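PDB 5FRD: carboxylesterase (EST-2) from Archaeoglobus fulgidus, which probably hydrolyses carboxylic esters, as a thermophilic alpha/beta hydrolase, and binds a coenzyme A molecule close to its active site. Local coordinates for residues Gly87-Gly92 with Ala226-Met231; Thr114-Arg119 with His208-Lys213; Val190-Ile195 with Lys213-Ser218. One frame throughout, in Å; residues are numbered along the deposited sequence. Where two conformers were deposited one is given.

Contact 1 (Gly87-Gly92 with Ala226-Met231); sequences GHSLGG and ASHMVM
A strand-turn-helix with the GxSxG sequence, consistent with the nucleophile elbow of alpha/beta hydrolases and with H88 and S89 at its bend, meets the loop that carries H228. S89 OG lies at the edge of the H228 ring, in its plane and 3.1 Å from H228 NE2, while D200 accepts a hydrogen bond from H228 ND1; the order S89, H228, D200 is consistent with a Ser-His-Asp triad. S89 has the strained backbone of such an elbow, with phi at 56°. The turn is so tight that a CB on G87 would clash with G91 O.

The side chain of H88 grips the backbone of the histidine loop. H88 NE2 donates to H228 O at 2.9 Å, in a bent bond whose donor stands above the carbonyl plane, and the same H88 NE2 sits 3.5 Å above the centre of the H228 ring. The two imidazole planes meet obliquely, at 44°. The H88 ring is in turn sandwiched: M231 CE rests 3.5 Å above the centre of one face as a CH-pi contact, and S89 CB covers the opposite face. M231 gets there by placing CG between its backbone N and carbonyl carbon (chi1 73°) and bending twice more. At the ring edge M229 SD approaches H88 CE1 to 3.7 Å. H88 thus acts as a second-shell residue, holding the carbonyl and covering the ring of H228. The whole is buried and has the layout of an alpha/beta hydrolase elbow facing the loop of its probable catalytic histidine.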
loop_
_atom_site.group_PDB
_atom_site.type_symbol
_atom_site.label_atom_id
_atom_site.label_comp_id
_atom_site.label_asym_id
_atom_site.label_seq_id
_atom_site.Cartn_x
_atom_site.Cartn_y
_atom_site.Cartn_z
ATOM N N GLY A 87 0.785 1.103 3.902
ATOM C CA GLY A 87 0.598 0.173 2.797
ATOM C C GLY A 87 -0.780 0.194 2.206
ATOM O O GLY A 87 -1.745 0.129 2.961
ATOM N N HIS A 88 -0.861 0.228 0.890
ATOM C CA HIS A 88 -2.110 0.212 0.148
ATOM C C HIS A 88 -2.303 -1.121 -0.541
ATOM O O HIS A 88 -1.477 -1.518 -1.356
ATOM C CB HIS A 88 -2.139 1.313 -0.871
ATOM C CG HIS A 88 -3.394 1.351 -1.668
ATOM N ND1 HIS A 88 -3.410 1.413 -3.038
ATOM C CD2 HIS A 88 -4.681 1.336 -1.277
ATOM C CE1 HIS A 88 -4.667 1.430 -3.460
ATOM N NE2 HIS A 88 -5.459 1.405 -2.412
ATOM N N SER A 89 -3.412 -1.806 -0.244
ATOM C CA SER A 89 -3.839 -3.035 -0.936
ATOM C C SER A 89 -2.760 -4.135 -0.902
ATOM O O SER A 89 -2.435 -4.551 0.207
ATOM C CB SER A 89 -4.377 -2.691 -2.324
ATOM O OG SER A 89 -5.309 -3.700 -2.757
ATOM N N LEU A 90 -2.195 -4.598 -2.023
ATOM C CA LEU A 90 -0.991 -5.440 -1.967
ATOM C C LEU A 90 0.040 -4.868 -0.993
ATOM O O LEU A 90 0.671 -5.616 -0.221
ATOM C CB LEU A 90 -0.332 -5.550 -3.342
ATOM C CG LEU A 90 1.096 -6.122 -3.423
ATOM C CD1 LEU A 90 1.086 -7.579 -3.038
ATOM C CD2 LEU A 90 1.694 -5.919 -4.810
ATOM N N GLY A 91 0.276 -3.559 -1.049
ATOM C CA GLY A 91 1.270 -2.937 -0.166
ATOM C C GLY A 91 0.917 -3.058 1.303
ATOM O O GLY A 91 1.792 -3.029 2.175
ATOM N N GLY A 92 -0.389 -3.130 1.612
ATOM C CA GLY A 92 -0.840 -3.388 2.972
ATOM C C GLY A 92 -0.579 -4.818 3.407
ATOM O O GLY A 92 -0.329 -5.061 4.587
ATOM N N ALA A 226 -14.595 8.742 -1.697
ATOM C CA ALA A 226 -13.448 8.030 -2.252
ATOM C C ALA A 226 -13.748 6.556 -2.291
ATOM O O ALA A 226 -14.570 6.044 -1.513
ATOM C CB ALA A 226 -12.227 8.281 -1.410
ATOM N N SER A 227 -13.067 5.861 -3.189
ATOM C CA SER A 227 -13.129 4.426 -3.285
ATOM C C SER A 227 -11.756 3.872 -2.886
ATOM O O SER A 227 -11.131 4.400 -1.974
ATOM C CB SER A 227 -13.561 4.042 -4.706
ATOM O OG SER A 227 -13.633 2.636 -4.873
ATOM N N HIS A 228 -11.292 2.846 -3.558
ATOM C CA HIS A 228 -10.020 2.177 -3.243
ATOM C C HIS A 228 -8.841 3.106 -3.349
ATOM O O HIS A 228 -7.928 3.012 -2.517
ATOM C CB HIS A 228 -9.868 0.972 -4.165
ATOM C CG HIS A 228 -8.775 0.010 -3.823
ATOM N ND1 HIS A 228 -8.759 -0.694 -2.650
ATOM C CD2 HIS A 228 -7.727 -0.445 -4.549
ATOM C CE1 HIS A 228 -7.739 -1.540 -2.662
ATOM N NE2 HIS A 228 -7.083 -1.395 -3.791
ATOM N N MET A 229 -8.850 4.027 -4.307
ATOM C CA MET A 229 -7.702 4.927 -4.555
ATOM C C MET A 229 -7.757 6.226 -3.733
ATOM O O MET A 229 -7.446 7.321 -4.211
ATOM C CB MET A 229 -7.589 5.235 -6.058
ATOM C CG MET A 229 -7.498 4.024 -6.944
ATOM S SD MET A 229 -6.243 2.840 -6.440
ATOM C CE MET A 229 -4.772 3.821 -6.570
ATOM N N VAL A 230 -8.085 6.069 -2.456
ATOM C CA VAL A 230 -8.361 7.170 -1.550
ATOM C C VAL A 230 -7.231 8.200 -1.434
ATOM O O VAL A 230 -7.467 9.389 -1.315
ATOM C CB VAL A 230 -8.804 6.616 -0.191
ATOM C CG1 VAL A 230 -7.723 5.749 0.464
ATOM C CG2 VAL A 230 -9.214 7.725 0.745
ATOM N N MET A 231 -5.970 7.754 -1.493
ATOM C CA MET A 231 -4.837 8.679 -1.349
ATOM C C MET A 231 -4.672 9.600 -2.549
ATOM O O MET A 231 -4.042 10.633 -2.421
ATOM C CB MET A 231 -3.533 7.904 -1.082
ATOM C CG MET A 231 -2.947 7.156 -2.272
ATOM S SD MET A 231 -3.923 5.833 -2.987
ATOM C CE MET A 231 -3.962 4.805 -1.556
#

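Contact 2 (Thr114-Arg119 with His208-Lys213); sequences TGARLR and HEFFHK. With COA (coenzyme A), chain C.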
loop_
_atom_site.group_PDB
_atom_site.type_symbol
_atom_site.label_atom_id
_atom_site.label_comp_id
_atom_site.label_asym_id
_atom_site.label_seq_id
_atom_site.Cartn_x
_atom_site.Cartn_y
_atom_site.Cartn_z
ATOM N N THR A 114 -6.926 -2.346 2.237
ATOM C CA THR A 114 -6.262 -3.622 2.269
ATOM C C THR A 114 -7.058 -4.612 3.088
ATOM O O THR A 114 -8.247 -4.412 3.300
ATOM C CB THR A 114 -4.788 -3.407 2.714
ATOM O OG1 THR A 114 -4.032 -4.619 2.546
ATOM C CG2 THR A 114 -4.676 -2.941 4.128
ATOM N N GLY A 115 -6.452 -5.728 3.468
ATOM C CA GLY A 115 -7.189 -6.783 4.144
ATOM C C GLY A 115 -6.253 -7.838 4.670
ATOM O O GLY A 115 -5.077 -7.936 4.270
ATOM N N ALA A 116 -6.780 -8.649 5.567
ATOM C CA ALA A 116 -6.070 -9.829 6.081
ATOM C C ALA A 116 -6.065 -11.006 5.123
ATOM O O ALA A 116 -5.296 -11.941 5.281
ATOM C CB ALA A 116 -6.684 -10.246 7.406
ATOM N N ARG A 117 -6.888 -10.933 4.094
ATOM C CA ARG A 117 -6.993 -11.902 3.024
ATOM C C ARG A 117 -7.436 -11.118 1.791
ATOM O O ARG A 117 -8.343 -10.255 1.900
ATOM C CB ARG A 117 -8.034 -12.971 3.360
ATOM C CG ARG A 117 -8.115 -14.096 2.336
ATOM C CD ARG A 117 -9.298 -15.013 2.611
ATOM N NE ARG A 117 -9.023 -15.888 3.751
ATOM C CZ ARG A 117 -9.878 -16.787 4.230
ATOM N NH1 ARG A 117 -11.096 -16.916 3.716
ATOM N NH2 ARG A 117 -9.509 -17.532 5.270
ATOM N N LEU A 118 -6.798 -11.391 0.650
ATOM C CA LEU A 118 -7.008 -10.568 -0.551
ATOM C C LEU A 118 -7.326 -11.393 -1.781
ATOM O O LEU A 118 -6.764 -11.197 -2.869
ATOM C CB LEU A 118 -5.795 -9.653 -0.763
ATOM C CG LEU A 118 -5.583 -8.562 0.295
ATOM C CD1 LEU A 118 -4.261 -7.852 0.039
ATOM C CD2 LEU A 118 -6.725 -7.546 0.301
ATOM N N ARG A 119 -8.302 -12.283 -1.642
ATOM C CA ARG A 119 -8.801 -12.987 -2.798
ATOM C C ARG A 119 -9.235 -11.999 -3.894
ATOM O O ARG A 119 -9.820 -10.952 -3.608
ATOM C CB ARG A 119 -9.991 -13.869 -2.411
ATOM C CG ARG A 119 -9.612 -15.103 -1.593
ATOM C CD ARG A 119 -8.862 -16.180 -2.387
ATOM N NE ARG A 119 -9.439 -16.409 -3.699
ATOM C CZ ARG A 119 -10.613 -16.993 -3.935
ATOM N NH1 ARG A 119 -11.341 -17.487 -2.944
ATOM N NH2 ARG A 119 -11.059 -17.076 -5.194
ATOM N N HIS A 208 -11.828 -3.573 6.765
ATOM C CA HIS A 208 -11.210 -2.559 7.617
ATOM C C HIS A 208 -11.766 -2.608 9.039
ATOM O O HIS A 208 -11.025 -2.436 10.006
ATOM C CB HIS A 208 -11.321 -1.205 6.924
ATOM C CG HIS A 208 -10.561 -1.190 5.634
ATOM N ND1 HIS A 208 -11.072 -1.681 4.456
ATOM C CD2 HIS A 208 -9.272 -0.893 5.388
ATOM C CE1 HIS A 208 -10.137 -1.629 3.524
ATOM N NE2 HIS A 208 -9.038 -1.157 4.072
ATOM N N GLU A 209 -13.065 -2.860 9.156
ATOM C CA GLU A 209 -13.615 -3.162 10.481
ATOM C C GLU A 209 -12.984 -4.431 11.059
ATOM O O GLU A 209 -12.793 -4.501 12.258
ATOM C CB GLU A 209 -15.138 -3.290 10.423
ATOM C CG GLU A 209 -15.870 -1.980 10.250
ATOM C CD GLU A 209 -15.978 -1.127 11.497
ATOM O OE1 GLU A 209 -15.347 -1.440 12.533
ATOM O OE2 GLU A 209 -16.704 -0.097 11.447
ATOM N N PHE A 210 -12.606 -5.391 10.214
ATOM C CA PHE A 210 -11.952 -6.620 10.714
ATOM C C PHE A 210 -10.643 -6.256 11.389
ATOM O O PHE A 210 -10.372 -6.660 12.528
ATOM C CB PHE A 210 -11.730 -7.615 9.592
ATOM C CG PHE A 210 -11.009 -8.856 10.043
ATOM C CD1 PHE A 210 -11.729 -9.934 10.512
ATOM C CD2 PHE A 210 -9.632 -8.933 10.021
ATOM C CE1 PHE A 210 -11.102 -11.109 10.924
ATOM C CE2 PHE A 210 -8.986 -10.096 10.461
ATOM C CZ PHE A 210 -9.724 -11.177 10.933
ATOM N N PHE A 211 -9.808 -5.463 10.720
ATOM C CA PHE A 211 -8.595 -4.983 11.382
ATOM C C PHE A 211 -8.864 -4.222 12.663
ATOM O O PHE A 211 -8.213 -4.416 13.701
ATOM C CB PHE A 211 -7.802 -4.029 10.466
ATOM C CG PHE A 211 -7.137 -4.674 9.278
ATOM C CD1 PHE A 211 -6.262 -5.740 9.433
ATOM C CD2 PHE A 211 -7.299 -4.095 8.010
ATOM C CE1 PHE A 211 -5.596 -6.241 8.310
ATOM C CE2 PHE A 211 -6.640 -4.625 6.911
ATOM C CZ PHE A 211 -5.815 -5.698 7.075
ATOM N N HIS A 212 -9.836 -3.321 12.621
ATOM C CA HIS A 212 -10.143 -2.476 13.750
ATOM C C HIS A 212 -10.605 -3.296 14.965
ATOM O O HIS A 212 -10.226 -2.981 16.092
ATOM C CB HIS A 212 -11.200 -1.470 13.319
ATOM C CG HIS A 212 -11.470 -0.372 14.290
ATOM N ND1 HIS A 212 -10.518 0.242 15.065
ATOM C CD2 HIS A 212 -12.634 0.265 14.568
ATOM C CE1 HIS A 212 -11.087 1.182 15.806
ATOM N NE2 HIS A 212 -12.370 1.226 15.499
ATOM N N LYS A 213 -11.353 -4.364 14.732
ATOM C CA LYS A 213 -11.801 -5.268 15.803
ATOM C C LYS A 213 -10.641 -6.028 16.427
ATOM O O LYS A 213 -10.643 -6.273 17.632
ATOM C CB LYS A 213 -12.839 -6.243 15.269
ATOM C CG LYS A 213 -14.197 -5.609 15.127
ATOM C CD LYS A 213 -15.280 -6.613 14.871
ATOM C CE LYS A 213 -14.989 -7.525 13.698
ATOM N NZ LYS A 213 -16.258 -8.138 13.200
HETATM N N1A COA C . -11.458 -9.409 6.027
HETATM C C2A COA C . -12.535 -9.903 6.656
HETATM N N3A COA C . -13.226 -10.937 6.161
HETATM C C4A COA C . -12.846 -11.537 5.011
HETATM C C5A COA C . -11.691 -11.067 4.274
HETATM C C6A COA C . -10.980 -9.945 4.864
HETATM N N6A COA C . -9.898 -9.441 4.234
HETATM N N7A COA C . -11.544 -11.807 3.164
HETATM C C8A COA C . -12.530 -12.721 3.214
HETATM N N9A COA C . -13.297 -12.544 4.310
HETATM C C1B COA C . -14.487 -13.347 4.648
HETATM C C2B COA C . -15.577 -12.986 3.680
HETATM O O2B COA C . -16.271 -11.827 4.139
HETATM C C3B COA C . -16.385 -14.273 3.638
HETATM O O3B COA C . -17.278 -14.293 4.751
HETATM P P3B COA C . -18.817 -14.769 4.617
HETATM O O7A COA C . -18.654 -16.220 4.215
HETATM O O8A COA C . -19.393 -13.850 3.559
HETATM O O9A COA C . -19.380 -14.529 6.001
HETATM C C4B COA C . -15.338 -15.358 3.801
HETATM O O4B COA C . -14.220 -14.721 4.450
HETATM C C5B COA C . -14.885 -15.999 2.499
HETATM O O5B COA C . -14.382 -14.979 1.621
HETATM P P1A COA C . -13.181 -15.274 0.599
HETATM O O1A COA C . -12.091 -16.014 1.257
HETATM O O2A COA C . -12.839 -13.909 0.000
HETATM O O3A COA C . -13.727 -16.260 -0.548
HETATM P P2A COA C . -15.055 -16.155 -1.451
HETATM O O4A COA C . -14.864 -17.315 -2.389
HETATM O O5A COA C . -16.261 -15.984 -0.580
HETATM O O6A COA C . -14.979 -14.764 -2.273
HETATM C CBP COA C . -14.240 -13.149 -3.838
HETATM C CCP COA C . -13.979 -14.532 -3.257
HETATM C CDP COA C . -13.136 -12.843 -4.849
HETATM C CEP COA C . -15.611 -13.169 -4.543
HETATM C CAP COA C . -14.221 -12.109 -2.689
HETATM O OAP COA C . -12.984 -12.215 -1.938
HETATM C C9P COA C . -14.395 -10.692 -3.190
HETATM O O9P COA C . -15.457 -10.331 -3.652
HETATM N N8P COA C . -13.337 -9.869 -3.062
HETATM C C7P COA C . -13.385 -8.432 -3.342
HETATM C C6P COA C . -13.013 -8.063 -4.774
HETATM C C5P COA C . -11.562 -8.204 -5.192
HETATM O O5P COA C . -11.266 -8.795 -6.238
HETATM N N4P COA C . -10.645 -7.611 -4.424
HETATM C C3P COA C . -9.243 -7.569 -4.770
HETATM C C2P COA C . -8.408 -7.619 -3.513
HETATM S S1P COA C . -6.672 -7.408 -3.964
#
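H208 and F211, three residues and about one turn apart on helix 205-214, reach for the same extended backbone around T114 and G115. H208 presents its NE2 to T114 N, which donates at 3.0 Å from 24° outside the imidazole plane; ND1 is bonded to P204 O, so the ring is held from both nitrogens. A leucine in place of H208 would probably leave T114 N without its acceptor and would remove the ring's bond to P204 O. F211 comes in end first, its CZ 3.2 Å from G115 C, with the ring oblique to the peptide; T114 CG2 crosses it at about a right angle, 3.8 Å from F211 CE2. F210, with CG anti to its backbone N (chi1 177°), touches A116 CB with CE2 at 3.8 Å while its CB lies 3.8 Å from C2A of the coenzyme A adenine. The exocyclic N6A donates to R117 O at 2.9 Å, and R117 NH1 donates at 2.8 Å to the diphosphate oxygen O1A, at the edge of the guanidinium and in its plane. A CB on G115 would clash with N6A. Together loop and helix form part of the adenine end of the coenzyme A pocket.

Contact 3 (Val190-Ile195 with Lys213-Ser218); sequences VPTLVI and KHIPNS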
loop_
_atom_site.group_PDB
_atom_site.type_symbol
_atom_site.label_atom_id
_atom_site.label_comp_id
_atom_site.label_asym_id
_atom_site.label_seq_id
_atom_site.Cartn_x
_atom_site.Cartn_y
_atom_site.Cartn_z
ATOM N N VAL A 190 1.685 -2.369 17.755
ATOM C CA VAL A 190 1.978 -0.959 17.503
ATOM C C VAL A 190 0.702 -0.193 17.191
ATOM O O VAL A 190 -0.297 -0.821 16.782
ATOM C CB VAL A 190 3.018 -0.753 16.372
ATOM C CG1 VAL A 190 4.369 -1.315 16.773
ATOM C CG2 VAL A 190 2.563 -1.322 15.043
ATOM N N PRO A 191 0.729 1.130 17.337
ATOM C CA PRO A 191 -0.426 1.918 16.933
ATOM C C PRO A 191 -0.717 1.696 15.458
ATOM O O PRO A 191 0.205 1.610 14.639
ATOM C CB PRO A 191 -0.009 3.356 17.208
ATOM C CG PRO A 191 1.068 3.228 18.249
ATOM C CD PRO A 191 1.790 1.988 17.908
ATOM N N THR A 192 -1.990 1.652 15.115
ATOM C CA THR A 192 -2.433 1.350 13.770
ATOM C C THR A 192 -3.527 2.336 13.381
ATOM O O THR A 192 -4.423 2.639 14.168
ATOM C CB THR A 192 -2.879 -0.115 13.680
ATOM O OG1 THR A 192 -1.769 -1.003 13.964
ATOM C CG2 THR A 192 -3.333 -0.487 12.308
ATOM N N LEU A 193 -3.451 2.809 12.152
ATOM C CA LEU A 193 -4.495 3.624 11.532
ATOM C C LEU A 193 -5.010 2.840 10.360
ATOM O O LEU A 193 -4.219 2.310 9.556
ATOM C CB LEU A 193 -3.944 4.967 11.082
ATOM C CG LEU A 193 -4.930 5.911 10.391
ATOM C CD1 LEU A 193 -6.022 6.333 11.363
ATOM C CD2 LEU A 193 -4.193 7.110 9.871
ATOM N N VAL A 194 -6.336 2.694 10.276
ATOM C CA VAL A 194 -6.961 1.891 9.217
ATOM C C VAL A 194 -7.808 2.855 8.404
ATOM O O VAL A 194 -8.667 3.550 8.981
ATOM C CB VAL A 194 -7.810 0.752 9.809
ATOM C CG1 VAL A 194 -8.446 -0.090 8.738
ATOM C CG2 VAL A 194 -6.982 -0.122 10.764
ATOM N N ILE A 195 -7.537 2.978 7.108
ATOM C CA ILE A 195 -8.178 3.964 6.266
ATOM C C ILE A 195 -8.817 3.276 5.078
ATOM O O ILE A 195 -8.160 2.458 4.411
ATOM C CB ILE A 195 -7.192 5.028 5.734
ATOM C CG1 ILE A 195 -6.483 5.778 6.871
ATOM C CG2 ILE A 195 -7.890 6.016 4.821
ATOM C CD1 ILE A 195 -5.379 6.746 6.421
ATOM N N LYS A 213 -11.353 -4.364 14.732
ATOM C CA LYS A 213 -11.801 -5.268 15.803
ATOM C C LYS A 213 -10.641 -6.028 16.427
ATOM O O LYS A 213 -10.643 -6.273 17.632
ATOM C CB LYS A 213 -12.839 -6.243 15.269
ATOM C CG LYS A 213 -14.197 -5.609 15.127
ATOM C CD LYS A 213 -15.280 -6.613 14.871
ATOM C CE LYS A 213 -14.989 -7.525 13.698
ATOM N NZ LYS A 213 -16.258 -8.138 13.200
ATOM N N HIS A 214 -9.658 -6.412 15.615
ATOM C CA HIS A 214 -8.588 -7.344 16.052
ATOM C C HIS A 214 -7.278 -6.710 16.412
ATOM O O HIS A 214 -6.361 -7.419 16.803
ATOM C CB HIS A 214 -8.386 -8.440 15.016
ATOM C CG HIS A 214 -9.536 -9.371 14.952
ATOM N ND1 HIS A 214 -10.496 -9.316 13.971
ATOM C CD2 HIS A 214 -9.939 -10.325 15.825
ATOM C CE1 HIS A 214 -11.413 -10.241 14.210
ATOM N NE2 HIS A 214 -11.089 -10.871 15.321
ATOM N N ILE A 215 -7.182 -5.409 16.251
ATOM C CA ILE A 215 -5.988 -4.655 16.611
ATOM C C ILE A 215 -6.328 -3.699 17.755
ATOM O O ILE A 215 -7.079 -2.742 17.548
ATOM C CB ILE A 215 -5.390 -3.937 15.376
ATOM C CG1 ILE A 215 -5.038 -4.960 14.280
ATOM C CG2 ILE A 215 -4.166 -3.131 15.801
ATOM C CD1 ILE A 215 -4.629 -4.344 12.941
ATOM N N PRO A 216 -5.728 -3.897 18.960
ATOM C CA PRO A 216 -6.180 -3.090 20.096
ATOM C C PRO A 216 -6.016 -1.591 19.968
ATOM O O PRO A 216 -6.964 -0.848 20.218
ATOM C CB PRO A 216 -5.364 -3.626 21.277
ATOM C CG PRO A 216 -4.915 -4.963 20.854
ATOM C CD PRO A 216 -4.830 -4.987 19.363
ATOM N N ASN A 217 -4.838 -1.133 19.546
ATOM C CA ASN A 217 -4.594 0.274 19.409
ATOM C C ASN A 217 -4.760 0.651 17.945
ATOM O O ASN A 217 -3.773 0.923 17.269
ATOM C CB ASN A 217 -3.188 0.668 19.876
ATOM C CG ASN A 217 -2.997 2.170 19.954
ATOM O OD1 ASN A 217 -3.884 2.958 19.585
ATOM N ND2 ASN A 217 -1.828 2.592 20.424
ATOM N N SER A 218 -5.975 0.546 17.426
ATOM C CA SER A 218 -6.268 0.978 16.073
ATOM C C SER A 218 -7.349 2.012 16.063
ATOM O O SER A 218 -8.226 1.985 16.950
ATOM C CB SER A 218 -6.616 -0.189 15.150
ATOM O OG SER A 218 -7.816 -0.839 15.571
HETATM O O HOH W 1 -2.119 -2.302 18.555
HETATM O O HOH W 2 -4.186 4.067 16.780
#
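The flat carboxamide of N217 lies against P191: the proline covers one face, its CA 4.0 Å from N217 CG and its CG 3.7 Å from N217 ND2. Water 2 stands on that same face, well out of the amide plane, near both N217 OD1 and T192 O, and OD1 also receives a weak bond from K248. With CG anti to the backbone N (chi1 -170°), the amide extends over the proline.

Beneath it the backbones pair. T192 N donates to N217 O at 2.9 Å, nearly in line with the carbonyl, and P191 CA adds a CA-H...O contact to the same oxygen. One residue on, S218 CA points its hydrogen at T192 O from 3.1 Å, as the two residues form a parallel beta bridge. Water 1 bridges V190 O and N217 N, donating to the first and accepting from the second.

T192 turns OG1 beside its own backbone N (chi1 -62°), from where it donates to V190 O at 3.2 Å, coming from above that carbonyl plane. Here I215, in the conformer given and so less certainly, crosses T192 at about a right angle, bringing CG2 to 3.7 Å from T192 OG1. S218 OG donates back to I215 O at 2.8 Å and also pairs with H212, which ties the turn to the preceding helix, while S218 CB packs 4.0 Å from T192 CB.

This is the return into the last strand of a beta-alpha-beta unit: strand 192-197, helix 205-214, then strand 218-223 at the sheet's edge. Strand 106-112 flanks 192-197 on its other side, helix 205-214 packs on V194, and helix 235-249 covers P191 and L193.

Overall arrangement
All three contacts gather on one half of the mixed sheet, within the alpha/beta hydrolase fold. Contact 1 closes the longest loop along the chain, and both others are nested in it; contacts 2 and 3 interleave, sharing K213 and helix 205-214. The centre of contact 2 lies about 12 Å from that of contact 1 and about 11 Å from that of contact 3, whereas contacts 1 and 3 are about 16 Å apart and do not touch. T114 OG1, probably bonded to S89 O, joins the elbow to the coenzyme A loop, and H208 packs on V194. The probable active site, the coenzyme A pocket and the sheet edge thus follow in succession.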